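Local coordinates for putative pyridoxal phosphate-dependent transferase (Clostridium difficile, PDB 4DQ6), which is a putative transferase of the class I and II aminotransferase family and binds pyridoxal-5'-phosphate, at residues D157-I162 with L194-K199. Numbering follows the deposited sequence. Where two conformers were deposited one is given.
Sequences DIENKI and LKHNVK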
loop_
_atom_site.group_PDB
_atom_site.type_symbol
_atom_site.label_atom_id
_atom_site.label_comp_id
_atom_site.label_asym_id
_atom_site.label_seq_id
_atom_site.Cartn_x
_atom_site.Cartn_y
_atom_site.Cartn_z
ATOM N N ASP A 157 -18.725 -29.932 13.865
ATOM C CA ASP A 157 -19.115 -28.574 14.263
ATOM C C ASP A 157 -19.295 -27.671 13.045
ATOM O O ASP A 157 -20.274 -26.891 12.983
ATOM C CB ASP A 157 -18.110 -27.978 15.249
ATOM C CG ASP A 157 -18.572 -26.694 15.848
ATOM O OD1 ASP A 157 -19.576 -26.680 16.624
ATOM O OD2 ASP A 157 -17.959 -25.668 15.501
ATOM N N ILE A 158 -18.383 -27.807 12.073
ATOM C CA ILE A 158 -18.433 -27.053 10.804
ATOM C C ILE A 158 -19.760 -27.350 10.108
ATOM O O ILE A 158 -20.525 -26.430 9.763
ATOM C CB ILE A 158 -17.338 -27.480 9.847
ATOM C CG1 ILE A 158 -15.966 -27.051 10.403
ATOM C CG2 ILE A 158 -17.510 -26.806 8.510
ATOM C CD1 ILE A 158 -14.742 -27.528 9.603
ATOM N N GLU A 159 -20.057 -28.640 9.946
ATOM C CA GLU A 159 -21.354 -29.076 9.378
ATOM C C GLU A 159 -22.553 -28.499 10.118
ATOM O O GLU A 159 -23.539 -28.020 9.478
ATOM C CB GLU A 159 -21.435 -30.601 9.435
ATOM C CG GLU A 159 -20.754 -31.307 8.285
ATOM C CD GLU A 159 -21.599 -31.334 7.012
ATOM O OE1 GLU A 159 -22.698 -30.747 6.971
ATOM O OE2 GLU A 159 -21.135 -31.950 6.032
ATOM N N ASN A 160 -22.480 -28.511 11.443
ATOM C CA ASN A 160 -23.589 -28.061 12.288
ATOM C C ASN A 160 -23.862 -26.553 12.152
ATOM O O ASN A 160 -24.963 -26.079 12.376
ATOM C CB ASN A 160 -23.281 -28.362 13.750
ATOM C CG ASN A 160 -23.793 -29.728 14.193
ATOM O OD1 ASN A 160 -24.157 -30.544 13.347
ATOM N ND2 ASN A 160 -23.718 -30.024 15.491
ATOM N N LYS A 161 -22.824 -25.803 11.801
ATOM C CA LYS A 161 -22.889 -24.342 11.739
ATOM C C LYS A 161 -22.861 -23.786 10.310
ATOM O O LYS A 161 -22.840 -22.564 10.149
ATOM C CB LYS A 161 -21.741 -23.715 12.554
ATOM C CG LYS A 161 -21.721 -24.008 14.041
ATOM C CD LYS A 161 -20.518 -23.371 14.732
ATOM C CE LYS A 161 -20.452 -23.702 16.203
ATOM N NZ LYS A 161 -19.083 -23.568 16.782
ATOM N N ILE A 162 -22.910 -24.656 9.293
ATOM C CA ILE A 162 -22.688 -24.274 7.882
ATOM C C ILE A 162 -23.856 -23.531 7.232
ATOM O O ILE A 162 -23.644 -22.782 6.259
ATOM C CB ILE A 162 -22.346 -25.504 6.999
ATOM C CG1 ILE A 162 -21.478 -25.112 5.801
ATOM C CG2 ILE A 162 -23.593 -26.189 6.472
ATOM C CD1 ILE A 162 -20.091 -24.635 6.124
ATOM N N LEU A 194 -17.730 -27.372 -0.760
ATOM C CA LEU A 194 -18.304 -27.570 -2.107
ATOM C C LEU A 194 -19.772 -27.935 -1.978
ATOM O O LEU A 194 -20.625 -27.402 -2.724
ATOM C CB LEU A 194 -17.608 -28.728 -2.808
ATOM C CG LEU A 194 -16.446 -28.513 -3.760
ATOM C CD1 LEU A 194 -15.740 -29.828 -4.067
ATOM C CD2 LEU A 194 -17.003 -27.879 -5.040
ATOM N N LYS A 195 -20.069 -28.848 -1.051
ATOM C CA LYS A 195 -21.420 -29.389 -0.915
ATOM C C LYS A 195 -22.411 -28.283 -0.596
ATOM O O LYS A 195 -23.549 -28.286 -1.084
ATOM C CB LYS A 195 -21.450 -30.465 0.193
ATOM C CG LYS A 195 -22.583 -31.463 0.153
ATOM C CD LYS A 195 -22.160 -32.753 0.864
ATOM C CE LYS A 195 -23.212 -33.291 1.811
ATOM N NZ LYS A 195 -24.306 -33.971 1.040
ATOM N N HIS A 196 -21.994 -27.332 0.225
ATOM C CA HIS A 196 -22.861 -26.300 0.749
ATOM C C HIS A 196 -22.685 -24.984 0.046
ATOM O O HIS A 196 -23.203 -23.983 0.487
ATOM C CB HIS A 196 -22.678 -26.125 2.246
ATOM C CG HIS A 196 -23.211 -27.286 3.063
ATOM N ND1 HIS A 196 -24.541 -27.467 3.310
ATOM C CD2 HIS A 196 -22.547 -28.358 3.656
ATOM C CE1 HIS A 196 -24.693 -28.582 4.058
ATOM N NE2 HIS A 196 -23.463 -29.114 4.280
ATOM N N ASN A 197 -21.995 -25.011 -1.079
ATOM C CA ASN A 197 -21.732 -23.839 -1.905
ATOM C C ASN A 197 -21.069 -22.714 -1.128
ATOM O O ASN A 197 -21.485 -21.555 -1.238
ATOM C CB ASN A 197 -23.010 -23.327 -2.574
ATOM C CG ASN A 197 -23.659 -24.368 -3.484
ATOM O OD1 ASN A 197 -24.727 -24.907 -3.169
ATOM N ND2 ASN A 197 -23.022 -24.644 -4.631
ATOM N N VAL A 198 -20.026 -23.069 -0.369
ATOM C CA VAL A 198 -19.301 -22.126 0.483
ATOM C C VAL A 198 -17.970 -22.010 -0.219
ATOM O O VAL A 198 -17.286 -23.034 -0.462
ATOM C CB VAL A 198 -19.023 -22.619 1.912
ATOM C CG1 VAL A 198 -18.173 -21.646 2.730
ATOM C CG2 VAL A 198 -20.307 -22.855 2.679
ATOM N N LYS A 199 -17.622 -20.782 -0.592
ATOM C CA LYS A 199 -16.344 -20.507 -1.184
ATOM C C LYS A 199 -15.262 -20.452 -0.088
ATOM O O LYS A 199 -15.515 -19.960 0.969
ATOM C CB LYS A 199 -16.368 -19.174 -1.937
ATOM C CG LYS A 199 -15.128 -18.967 -2.802
ATOM C CD LYS A 199 -15.368 -19.466 -4.240
ATOM C CE LYS A 199 -14.369 -18.859 -5.230
ATOM N NZ LYS A 199 -14.691 -19.148 -6.678
#
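Ile162 and His196 bring the two backbones nearest, their CA atoms 7.4 Å apart, where the 157-162 segment approaches the turn after helix 183-195. The branch methyl CG2 of Ile162 sits squarely over one face of the His196 imidazole, 3.4 Å from the ring centroid and only 4° off the ring normal, a CH-pi contact. With CG1 anti to the backbone N, the longer branch of Ile162 runs past CB of His196 and carries CD1 to 3.9 Å from CG2 of Val198. Glu159 meets the same ring obliquely: NE2 of His196 donates to OE1 of Glu159 at 3.2 Å, with OE1 tilted from the ring plane. The N-H...O angle of 145° shows a bent bond, and NE2 lies on the syn side of OE1 but tilted out of the carboxylate plane. A chain folded at chi2 carries the carboxylate there, its plane turned 77° from the ring.

A Schellman motif ends helix 183-195: Val198 N bonds to Cys193 O, and Asn197, the C-prime residue at positive phi, has its N bonded to O of Leu194 at 3.2 Å. Val198 then leads into strand 199-203, beside strand 165-171 in the mixed sheet of the large domain of the fold-type I (aspartate aminotransferase-like) PLP-dependent enzymes. Val198 also touches Val165 and Phe168 of that neighbouring strand, while Ile158, one helix position before Glu159, packs on Leu189 and Ile192.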